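PDB 6CIB: YcaO from Methanopyrus kandleri, which binds an adenine nucleotide and magnesium and probably carries out ATP-dependent thioamidation of a ribosomal peptide backbone. Local coordinates for residues E18-I23 with T67-R72; S54-F59 with A84-E89; A104-E109 with L137-P142; L190-L193 with E198-V201. All blocks are in the same frame, centred on the assembly; numbering follows the deposited sequence.

Interaction 1. Residues E18-I23 with T67-R72. With OXM (oxamic acid), chain I; ADP (adenosine-5'-diphosphate), chain G.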
# COMPACT_ATOMS: atom_id res chain seq x y z
N GLU A 18 4.78 -13.40 -17.73
CA GLU A 18 3.73 -13.10 -18.71
C GLU A 18 3.37 -11.62 -18.70
O GLU A 18 3.29 -10.98 -19.75
CB GLU A 18 2.49 -13.96 -18.43
CG GLU A 18 2.56 -15.36 -19.02
CD GLU A 18 2.02 -16.45 -18.10
OE1 GLU A 18 0.98 -16.27 -17.40
OE2 GLU A 18 2.64 -17.54 -18.10
N THR A 19 3.19 -11.08 -17.49
CA THR A 19 2.85 -9.67 -17.30
C THR A 19 3.95 -8.74 -17.80
O THR A 19 3.65 -7.72 -18.42
CB THR A 19 2.46 -9.40 -15.83
OG1 THR A 19 1.34 -10.22 -15.52
CG2 THR A 19 2.07 -7.92 -15.60
N LEU A 20 5.21 -9.09 -17.56
CA LEU A 20 6.33 -8.29 -18.06
C LEU A 20 6.34 -8.25 -19.59
O LEU A 20 6.53 -7.18 -20.19
CB LEU A 20 7.69 -8.77 -17.51
CG LEU A 20 8.93 -7.89 -17.78
CD1 LEU A 20 8.70 -6.41 -17.47
CD2 LEU A 20 10.13 -8.40 -17.02
N ARG A 21 6.11 -9.40 -20.21
CA ARG A 21 6.07 -9.52 -21.67
C ARG A 21 4.96 -8.62 -22.23
O ARG A 21 5.17 -7.91 -23.21
CB ARG A 21 5.87 -10.99 -22.07
CG ARG A 21 5.88 -11.29 -23.56
CD ARG A 21 6.13 -12.77 -23.86
NE ARG A 21 5.29 -13.67 -23.07
CZ ARG A 21 5.73 -14.64 -22.26
NH1 ARG A 21 7.03 -14.88 -22.11
NH2 ARG A 21 4.86 -15.38 -21.59
N TRP A 22 3.82 -8.63 -21.55
CA TRP A 22 2.64 -7.81 -21.85
C TRP A 22 2.90 -6.30 -21.67
O TRP A 22 2.53 -5.50 -22.53
CB TRP A 22 1.48 -8.32 -20.99
CG TRP A 22 0.17 -7.58 -21.05
CD1 TRP A 22 -0.86 -7.80 -21.92
CD2 TRP A 22 -0.27 -6.56 -20.14
NE1 TRP A 22 -1.91 -6.96 -21.63
CE2 TRP A 22 -1.58 -6.19 -20.55
CE3 TRP A 22 0.31 -5.92 -19.04
CZ2 TRP A 22 -2.31 -5.20 -19.89
CZ3 TRP A 22 -0.42 -4.92 -18.38
CH2 TRP A 22 -1.72 -4.58 -18.81
N ILE A 23 3.55 -5.92 -20.56
CA ILE A 23 3.96 -4.52 -20.30
C ILE A 23 4.86 -4.00 -21.44
O ILE A 23 4.66 -2.89 -21.94
CB ILE A 23 4.66 -4.35 -18.91
CG1 ILE A 23 3.63 -4.45 -17.77
CG2 ILE A 23 5.44 -3.04 -18.82
CD1 ILE A 23 4.23 -4.76 -16.40
N THR A 67 12.00 -11.66 -7.34
CA THR A 67 12.69 -11.91 -8.60
C THR A 67 12.84 -10.60 -9.37
O THR A 67 12.07 -9.65 -9.15
CB THR A 67 11.91 -12.89 -9.51
OG1 THR A 67 10.61 -12.35 -9.78
CG2 THR A 67 11.77 -14.29 -8.88
N ARG A 68 13.81 -10.56 -10.28
CA ARG A 68 14.07 -9.37 -11.10
C ARG A 68 12.88 -9.08 -12.00
O ARG A 68 12.53 -7.91 -12.22
CB ARG A 68 15.36 -9.56 -11.93
CG ARG A 68 15.78 -8.36 -12.80
CD ARG A 68 16.10 -7.10 -12.00
NE ARG A 68 17.17 -7.30 -11.03
CZ ARG A 68 17.52 -6.44 -10.07
NH1 ARG A 68 16.88 -5.28 -9.93
NH2 ARG A 68 18.51 -6.75 -9.24
N ILE A 69 12.24 -10.14 -12.50
CA ILE A 69 11.02 -10.01 -13.30
C ILE A 69 9.93 -9.29 -12.49
O ILE A 69 9.38 -8.28 -12.96
CB ILE A 69 10.53 -11.37 -13.89
CG1 ILE A 69 11.42 -11.82 -15.06
CG2 ILE A 69 9.09 -11.23 -14.40
CD1 ILE A 69 11.21 -13.27 -15.52
N GLN A 70 9.64 -9.78 -11.28
CA GLN A 70 8.57 -9.15 -10.46
C GLN A 70 8.90 -7.70 -10.08
O GLN A 70 8.01 -6.86 -10.08
CB GLN A 70 8.24 -9.99 -9.20
CG GLN A 70 7.21 -9.36 -8.23
CD GLN A 70 5.86 -8.99 -8.87
OE1 GLN A 70 5.49 -9.50 -9.93
NE2 GLN A 70 5.12 -8.10 -8.20
N ALA A 71 10.17 -7.43 -9.78
CA ALA A 71 10.60 -6.07 -9.49
C ALA A 71 10.36 -5.13 -10.67
O ALA A 71 9.97 -3.97 -10.48
CB ALA A 71 12.07 -6.05 -9.07
N ARG A 72 10.59 -5.64 -11.88
CA ARG A 72 10.41 -4.86 -13.11
C ARG A 72 8.93 -4.65 -13.46
O ARG A 72 8.56 -3.60 -13.96
CB ARG A 72 11.22 -5.47 -14.27
CG ARG A 72 12.70 -5.17 -14.11
CD ARG A 72 13.61 -5.72 -15.20
NE ARG A 72 14.98 -5.29 -14.93
CZ ARG A 72 16.08 -5.87 -15.40
NH1 ARG A 72 16.02 -6.95 -16.17
NH2 ARG A 72 17.26 -5.37 -15.07
C1 OXM I . 20.69 -10.69 -11.29
N1 OXM I . 21.93 -10.65 -10.82
O1 OXM I . 20.33 -11.52 -12.13
C2 OXM I . 19.72 -9.71 -10.78
O2 OXM I . 18.66 -9.51 -11.42
O3 OXM I . 19.98 -9.10 -9.72
PB ADP G . 2.67 -2.04 -3.46
O1B ADP G . 1.29 -2.09 -4.08
O2B ADP G . 2.70 -2.34 -1.97
O3B ADP G . 3.51 -0.84 -3.85
PA ADP G . 4.19 -3.58 -5.39
O1A ADP G . 4.27 -5.08 -5.50
O2A ADP G . 5.50 -2.84 -5.32
O3A ADP G . 3.37 -3.37 -4.04
O5' ADP G . 3.30 -3.04 -6.60
C5' ADP G . 3.34 -1.72 -7.18
C4' ADP G . 2.18 -1.57 -8.18
O4' ADP G . 2.28 -2.56 -9.21
C3' ADP G . 0.80 -1.79 -7.55
O3' ADP G . -0.19 -1.02 -8.25
C2' ADP G . 0.54 -3.27 -7.79
O2' ADP G . -0.85 -3.59 -7.75
C1' ADP G . 1.17 -3.48 -9.16
N9 ADP G . 1.68 -4.85 -9.37
C8 ADP G . 2.67 -5.43 -8.67
N7 ADP G . 2.89 -6.69 -9.11
C5 ADP G . 2.06 -6.92 -10.13
C6 ADP G . 1.79 -8.06 -11.04
N6 ADP G . 2.50 -9.21 -10.93
N1 ADP G . 0.81 -7.90 -11.97
C2 ADP G . 0.10 -6.76 -12.08
N3 ADP G . 0.30 -5.68 -11.29
C4 ADP G . 1.25 -5.70 -10.31
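L20 of helix 16-25 and I69 of helix 68-85 make the apolar part of the contact, with L20 CD2 lying 4.0 Å from I69 CG2. L20 CG stands anti to the backbone N (chi1 -170°), which carries the branched end across to the second helix, where CD1 and CD2 also rest against the CB of R72.

The polar interactions belong to the first turn of helix 68-85. T67 is its N-cap, and its OG1 accepts the Q70 N-H over 3.1 Å. R68, bent at chi2 and chi3, turns its guanidinium edge to the carboxylate of oxamic acid in a two-pronged grip: NE bonds O2 at 2.7 Å and NH2 bonds O3 at 2.8 Å, both nearly straight. R68 is itself held by a salt bridge to E48, and R41 joins it at the ligand. The R72 guanidinium lies with one face over R68 CG.

On the nucleotide side, Q70 reads the adenine with its amide: NE2 donates to ADP N7 at 2.8 Å, while OE1 accepts from ADP N6 at 3.2 Å. From helix 16-25, T19 CG2 reaches ADP N1 at 3.8 Å. L20 packs helix 16-25 against the same helix that carries Q70. The paired donor and acceptor of Q70 match the N7 and amino edge of adenine, so this edge of the ATP-binding pocket is probably selective for that base.

Interaction 2. Residues S54-F59 with A84-E89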
# COMPACT_ATOMS: atom_id res chain seq x y z
N SER A 54 5.95 13.98 -16.23
CA SER A 54 4.57 14.36 -16.62
C SER A 54 4.42 15.89 -16.58
O SER A 54 5.36 16.60 -16.24
CB SER A 54 3.53 13.69 -15.71
OG SER A 54 3.51 14.28 -14.42
N GLN A 55 3.22 16.38 -16.89
CA GLN A 55 2.91 17.81 -16.72
C GLN A 55 3.10 18.27 -15.26
O GLN A 55 3.23 19.46 -15.00
CB GLN A 55 1.49 18.14 -17.19
CG GLN A 55 0.41 17.67 -16.24
CD GLN A 55 -0.93 18.35 -16.45
OE1 GLN A 55 -1.68 17.99 -17.35
NE2 GLN A 55 -1.25 19.30 -15.59
N TYR A 56 3.12 17.31 -14.33
CA TYR A 56 3.25 17.62 -12.90
C TYR A 56 4.70 17.68 -12.42
O TYR A 56 4.97 18.07 -11.28
CB TYR A 56 2.39 16.67 -12.05
CG TYR A 56 0.92 16.82 -12.40
CD1 TYR A 56 0.18 17.92 -11.93
CD2 TYR A 56 0.29 15.90 -13.23
CE1 TYR A 56 -1.16 18.07 -12.26
CE2 TYR A 56 -1.06 16.05 -13.58
CZ TYR A 56 -1.77 17.15 -13.09
OH TYR A 56 -3.10 17.32 -13.42
N GLY A 57 5.63 17.33 -13.31
CA GLY A 57 7.05 17.40 -13.00
C GLY A 57 7.77 16.08 -13.18
O GLY A 57 7.30 15.20 -13.90
N GLU A 58 8.91 15.96 -12.52
CA GLU A 58 9.73 14.75 -12.58
C GLU A 58 9.63 14.02 -11.26
O GLU A 58 9.77 14.63 -10.20
CB GLU A 58 11.18 15.11 -12.89
CG GLU A 58 12.04 13.92 -13.27
CD GLU A 58 13.49 14.30 -13.45
OE1 GLU A 58 13.91 14.49 -14.61
OE2 GLU A 58 14.21 14.43 -12.42
N PHE A 59 9.40 12.70 -11.34
CA PHE A 59 9.22 11.87 -10.16
C PHE A 59 10.08 10.60 -10.21
O PHE A 59 10.36 10.08 -11.29
CB PHE A 59 7.74 11.47 -9.99
CG PHE A 59 6.79 12.65 -9.98
CD1 PHE A 59 6.63 13.43 -8.83
CD2 PHE A 59 6.06 12.97 -11.13
CE1 PHE A 59 5.75 14.51 -8.83
CE2 PHE A 59 5.18 14.05 -11.13
CZ PHE A 59 5.02 14.82 -9.98
N ALA A 84 -2.40 7.14 -14.14
CA ALA A 84 -3.85 6.99 -14.04
C ALA A 84 -4.48 7.89 -12.98
O ALA A 84 -5.60 8.37 -13.17
CB ALA A 84 -4.21 5.54 -13.78
N ALA A 85 -3.76 8.13 -11.89
CA ALA A 85 -4.23 8.92 -10.76
C ALA A 85 -4.20 10.43 -11.00
O ALA A 85 -4.80 11.19 -10.23
CB ALA A 85 -3.42 8.60 -9.51
N GLU A 86 -3.48 10.86 -12.04
CA GLU A 86 -3.43 12.28 -12.40
C GLU A 86 -4.84 12.77 -12.76
O GLU A 86 -5.60 12.04 -13.42
CB GLU A 86 -2.42 12.53 -13.53
CG GLU A 86 -0.97 12.47 -13.04
CD GLU A 86 0.09 12.61 -14.13
OE1 GLU A 86 -0.23 12.81 -15.32
OE2 GLU A 86 1.27 12.53 -13.76
N PRO A 87 -5.21 13.99 -12.29
CA PRO A 87 -6.56 14.54 -12.50
C PRO A 87 -7.03 14.43 -13.94
O PRO A 87 -6.29 14.73 -14.87
CB PRO A 87 -6.39 16.01 -12.10
CG PRO A 87 -5.35 15.97 -11.05
CD PRO A 87 -4.38 14.89 -11.47
N ARG A 88 -8.27 13.97 -14.10
CA ARG A 88 -8.82 13.74 -15.41
C ARG A 88 -10.22 14.34 -15.46
O ARG A 88 -11.14 13.86 -14.78
CB ARG A 88 -8.85 12.24 -15.72
CG ARG A 88 -8.15 11.87 -17.01
CD ARG A 88 -8.34 10.39 -17.32
NE ARG A 88 -7.75 9.54 -16.29
CZ ARG A 88 -8.18 8.33 -15.96
NH1 ARG A 88 -9.22 7.79 -16.58
NH2 ARG A 88 -7.57 7.65 -15.00
N GLU A 89 -10.34 15.41 -16.24
CA GLU A 89 -11.59 16.17 -16.38
C GLU A 89 -12.71 15.32 -17.00
O GLU A 89 -13.88 15.53 -16.70
CB GLU A 89 -11.34 17.45 -17.19
CG GLU A 89 -12.40 18.53 -17.08
CD GLU A 89 -12.61 19.09 -15.67
OE1 GLU A 89 -11.64 19.30 -14.91
OE2 GLU A 89 -13.77 19.34 -15.33
O HOH W 1 -3.97 15.87 -15.36
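E86 OE2 is gripped twice: S54 OG donates to it over 2.9 Å, and R52 forms a salt bridge to the same oxygen. The serine hydroxyl comes in on the syn side of the carboxylate but 35° out of its plane. S54 OG also accepts the Y56 N-H, so this one hydroxyl links the turn to the acid.

The E86 chain, extended beyond CG, runs past Y56 in the opposite direction. Its carboxyl carbon CD sits at the ring edge, 3.4 Å from Y56 CD2, with the ring and carboxylate planes 66° apart. Beyond it the phenol tip reaches P87, whose CD lies 3.4 Å from Y56 OH. A water 2.6 Å from Y56 OH donates to P87 O at 2.6 Å and bridges the two segments. Were E86 shortened to an alanine, R52 and S54 OG would probably both lose their carboxylate partner, and the Y56 ring edge its neighbour.

Y56 also touches P135, and P87 touches F133 and W136, which places residues 133-136 beside the contact. S54 to G57 form a type I beta turn, closed by paired S54-G57 backbone bonds and overlaid by an ST turn at S54. This is the tight connection of a beta hairpin, here between strands 45-54 and 57-64, docked on the segment that leaves helix 68-85.

Interaction 3. Residues A104-E109 with L137-P142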
# COMPACT_ATOMS: atom_id res chain seq x y z
N ALA A 104 -15.36 14.51 7.07
CA ALA A 104 -15.54 15.44 8.20
C ALA A 104 -14.87 16.81 8.04
O ALA A 104 -15.46 17.83 8.40
CB ALA A 104 -15.07 14.78 9.49
N TRP A 105 -13.66 16.81 7.48
CA TRP A 105 -12.82 18.02 7.41
C TRP A 105 -13.26 19.09 6.40
O TRP A 105 -12.70 20.20 6.41
CB TRP A 105 -11.35 17.63 7.18
CG TRP A 105 -11.12 16.67 6.04
CD1 TRP A 105 -11.00 16.98 4.71
CD2 TRP A 105 -10.96 15.24 6.13
NE1 TRP A 105 -10.78 15.84 3.97
CE2 TRP A 105 -10.74 14.76 4.81
CE3 TRP A 105 -10.96 14.33 7.19
CZ2 TRP A 105 -10.54 13.40 4.53
CZ3 TRP A 105 -10.77 12.96 6.91
CH2 TRP A 105 -10.56 12.52 5.59
N TYR A 106 -14.25 18.79 5.56
CA TYR A 106 -14.78 19.77 4.61
C TYR A 106 -15.70 20.77 5.29
O TYR A 106 -16.82 20.43 5.69
CB TYR A 106 -15.49 19.08 3.43
CG TYR A 106 -14.57 18.54 2.37
CD1 TYR A 106 -14.16 19.34 1.29
CD2 TYR A 106 -14.09 17.22 2.43
CE1 TYR A 106 -13.31 18.84 0.31
CE2 TYR A 106 -13.24 16.72 1.45
CZ TYR A 106 -12.86 17.53 0.40
OH TYR A 106 -12.01 17.03 -0.56
N ARG A 107 -15.22 22.01 5.42
CA ARG A 107 -16.00 23.10 6.01
C ARG A 107 -17.13 23.53 5.08
O ARG A 107 -18.21 23.92 5.52
CB ARG A 107 -15.10 24.29 6.37
CG ARG A 107 -14.12 24.05 7.53
CD ARG A 107 -14.79 24.01 8.90
NE ARG A 107 -15.41 25.29 9.27
CZ ARG A 107 -14.79 26.30 9.88
NH1 ARG A 107 -13.51 26.21 10.22
NH2 ARG A 107 -15.47 27.41 10.15
N THR A 108 -16.85 23.44 3.78
CA THR A 108 -17.82 23.68 2.72
C THR A 108 -17.93 22.45 1.80
O THR A 108 -16.99 21.64 1.73
CB THR A 108 -17.49 24.96 1.91
OG1 THR A 108 -18.45 25.16 0.87
CG2 THR A 108 -16.07 24.91 1.29
N GLU A 109 -19.06 22.32 1.12
CA GLU A 109 -19.31 21.27 0.14
C GLU A 109 -18.29 21.31 -1.02
O GLU A 109 -18.16 22.35 -1.67
CB GLU A 109 -20.75 21.42 -0.40
CG GLU A 109 -21.13 20.49 -1.55
CD GLU A 109 -21.66 19.14 -1.09
OE1 GLU A 109 -21.31 18.68 0.03
OE2 GLU A 109 -22.43 18.53 -1.85
N LEU A 137 -4.83 19.92 -5.69
CA LEU A 137 -4.35 20.99 -4.79
C LEU A 137 -5.39 21.91 -4.14
O LEU A 137 -5.06 22.62 -3.18
CB LEU A 137 -3.25 21.82 -5.48
CG LEU A 137 -1.86 21.18 -5.57
CD1 LEU A 137 -1.00 21.98 -6.54
CD2 LEU A 137 -1.20 21.09 -4.20
N GLY A 138 -6.62 21.90 -4.66
CA GLY A 138 -7.67 22.81 -4.18
C GLY A 138 -8.08 22.80 -2.71
O GLY A 138 -8.36 23.85 -2.14
N ASP A 139 -8.08 21.62 -2.09
CA ASP A 139 -8.86 21.39 -0.85
C ASP A 139 -8.13 21.51 0.50
O ASP A 139 -6.94 21.82 0.57
CB ASP A 139 -9.61 20.06 -0.96
CG ASP A 139 -10.63 20.05 -2.08
OD1 ASP A 139 -10.78 21.09 -2.78
OD2 ASP A 139 -11.29 19.01 -2.28
N ALA A 140 -8.90 21.27 1.57
CA ALA A 140 -8.47 21.39 2.97
C ALA A 140 -7.25 20.52 3.33
O ALA A 140 -6.36 20.97 4.05
CB ALA A 140 -9.63 21.08 3.91
N LEU A 141 -7.23 19.30 2.81
CA LEU A 141 -6.12 18.37 3.05
C LEU A 141 -5.43 17.99 1.74
O LEU A 141 -6.07 18.04 0.68
CB LEU A 141 -6.60 17.13 3.80
CG LEU A 141 -7.16 17.30 5.22
CD1 LEU A 141 -7.46 15.94 5.81
CD2 LEU A 141 -6.23 18.08 6.15
N PRO A 142 -4.12 17.64 1.79
CA PRO A 142 -3.46 17.18 0.57
C PRO A 142 -4.01 15.86 0.05
O PRO A 142 -4.45 15.01 0.84
CB PRO A 142 -1.99 17.00 0.99
CG PRO A 142 -1.83 17.83 2.22
CD PRO A 142 -3.16 17.74 2.91
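L141 lays its CD1 methyl squarely over one face of the W105 indole, 3.5 Å from the centroid of the five-membered ring and only 8° off the ring normal, a CH-pi contact. The two side chains cross at about a right angle, with CD1 3.6 Å from W105 CD2. W105 CG sits between the backbone N and the carbonyl carbon (chi1 51°), an orientation that turns the indole toward the leucine. Nearby, A140 CB approaches W105 O at 4.1 Å.

The polar half is a single bond: Y106 OH donates to D139 OD2 over 2.7 Å. The phenol arrives on the anti side of the carboxylate, which meets the ring at its edge with the planes 83° apart. Without the indole, a serine at W105 is likely to leave L141 CD1 with no aromatic face to rest on.

The contact joins two irregular loops, one leading from helix 68-85 to strand 113-118 and the other from strand 124-128 to strand 148-150; all three strands belong to the five-stranded antiparallel sheet. Farther out, W105 also touches E131 and R363. N130 holds the second loop by bonding L141 O and by packing against D139.

Interaction 4. Residues L190-L193 with E198-V201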
# COMPACT_ATOMS: atom_id res chain seq x y z
N LEU A 190 11.50 -17.28 5.11
CA LEU A 190 11.24 -15.92 5.59
C LEU A 190 12.27 -15.47 6.62
O LEU A 190 12.74 -14.33 6.56
CB LEU A 190 9.81 -15.75 6.12
CG LEU A 190 8.71 -15.72 5.05
CD1 LEU A 190 7.36 -15.92 5.70
CD2 LEU A 190 8.73 -14.43 4.24
N GLU A 191 12.63 -16.37 7.53
CA GLU A 191 13.69 -16.11 8.51
C GLU A 191 15.05 -15.89 7.84
O GLU A 191 15.81 -15.01 8.25
CB GLU A 191 13.75 -17.21 9.58
CG GLU A 191 14.89 -17.11 10.62
CD GLU A 191 14.92 -15.83 11.45
OE1 GLU A 191 13.92 -15.08 11.52
OE2 GLU A 191 15.98 -15.57 12.06
N GLU A 192 15.34 -16.66 6.79
CA GLU A 192 16.59 -16.50 6.06
C GLU A 192 16.66 -15.16 5.32
O GLU A 192 17.71 -14.50 5.31
CB GLU A 192 16.87 -17.70 5.13
CG GLU A 192 18.32 -17.79 4.63
CD GLU A 192 19.37 -17.39 5.68
OE1 GLU A 192 19.48 -18.07 6.72
OE2 GLU A 192 20.08 -16.38 5.45
N LEU A 193 15.53 -14.76 4.72
CA LEU A 193 15.43 -13.44 4.09
C LEU A 193 15.65 -12.30 5.10
O LEU A 193 16.45 -11.40 4.84
CB LEU A 193 14.10 -13.28 3.34
CG LEU A 193 13.73 -11.91 2.74
CD1 LEU A 193 14.82 -11.35 1.84
CD2 LEU A 193 12.41 -11.99 2.00
N GLU A 198 19.18 -8.29 7.22
CA GLU A 198 19.85 -7.84 8.45
C GLU A 198 21.35 -7.65 8.28
O GLU A 198 21.93 -6.73 8.86
CB GLU A 198 19.55 -8.78 9.61
CG GLU A 198 19.96 -8.24 10.97
CD GLU A 198 19.39 -9.06 12.11
OE1 GLU A 198 19.87 -10.20 12.30
OE2 GLU A 198 18.48 -8.57 12.80
N ARG A 199 21.96 -8.50 7.46
CA ARG A 199 23.38 -8.36 7.10
C ARG A 199 23.72 -7.04 6.39
O ARG A 199 24.88 -6.64 6.36
CB ARG A 199 23.84 -9.57 6.28
CG ARG A 199 24.33 -10.71 7.15
CD ARG A 199 24.76 -11.93 6.34
NE ARG A 199 23.87 -13.06 6.60
CZ ARG A 199 23.08 -13.64 5.71
NH1 ARG A 199 23.06 -13.24 4.44
NH2 ARG A 199 22.31 -14.65 6.08
N GLU A 200 22.70 -6.36 5.84
CA GLU A 200 22.86 -5.06 5.17
C GLU A 200 22.86 -3.88 6.14
O GLU A 200 23.46 -2.84 5.86
CB GLU A 200 21.74 -4.84 4.14
CG GLU A 200 21.76 -5.78 2.95
CD GLU A 200 23.05 -5.72 2.16
OE1 GLU A 200 23.45 -4.61 1.74
OE2 GLU A 200 23.67 -6.79 1.97
N VAL A 201 22.18 -4.05 7.27
CA VAL A 201 22.06 -3.00 8.29
C VAL A 201 22.56 -3.54 9.63
O VAL A 201 23.49 -4.35 9.65
CB VAL A 201 20.61 -2.42 8.36
CG1 VAL A 201 20.34 -1.51 7.16
CG2 VAL A 201 19.56 -3.53 8.44
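The carboxylate of E192 meets the guanidinium of R199 edge-on, so the two flat groups pair by their rims, with no stacking of one face on the other. Their planes are only 14° apart, and E192 OE2 lies near the guanidinium plane. R199 NH2 donates to E192 OE2 at 2.9 Å, a hydrogen bond that is also a salt bridge. It is single-pronged, since OE1 takes no part: NH2 meets OE2 nearly along the C-O bond, and the hydrogen bond is noticeably bent, 137° at the hydrogen.

Torsions on both sides bring the charges together. E192 CG is anti to the backbone N (chi1 -164°) and the chain then bends at chi2, which swings the carboxylate toward the C-terminal end of the helix. R199 bends at chi3.

The pair spans seven residues, about two helical turns, from helix 188-198 to the type I beta turn that follows it. That turn, E198 to V201, is closed by V201 N bonding E198 O at 3.1 Å, and leads toward strand 203-209. The salt bridge thus ties the flank of the helix to its exit.

Both charged residues are exposed on the surface, whereas L190 and L193 pack on helix 241-260, as does V201. Other charges line the same helix: R194 pairs with both E191 and E198, and lies between like-charged carboxylates whose E191 OE2 and E198 OE1 are 6.6 Å apart. The E198 carboxylate also accepts from V204 N.

How the interactions relate
From the N terminus, interaction 1 closes a loop from helix 16-25 to the start of helix 68-85, enclosing the three-stranded sheet. Interaction 2 opens within it, at the turn between strands 45-54 and 57-64, and closes past the far end of helix 68-85, so the two loops cross and share that helix, their centres about 24 Å apart. Interaction 3 follows in series and ties together two surface loops bordering the five-stranded sheet; its nearest atoms are about 7 Å from interaction 2. Interaction 4 closes a short local loop at the exit of helix 188-198, on the opposite side of the chain's centre from interaction 3. No two of the four touch.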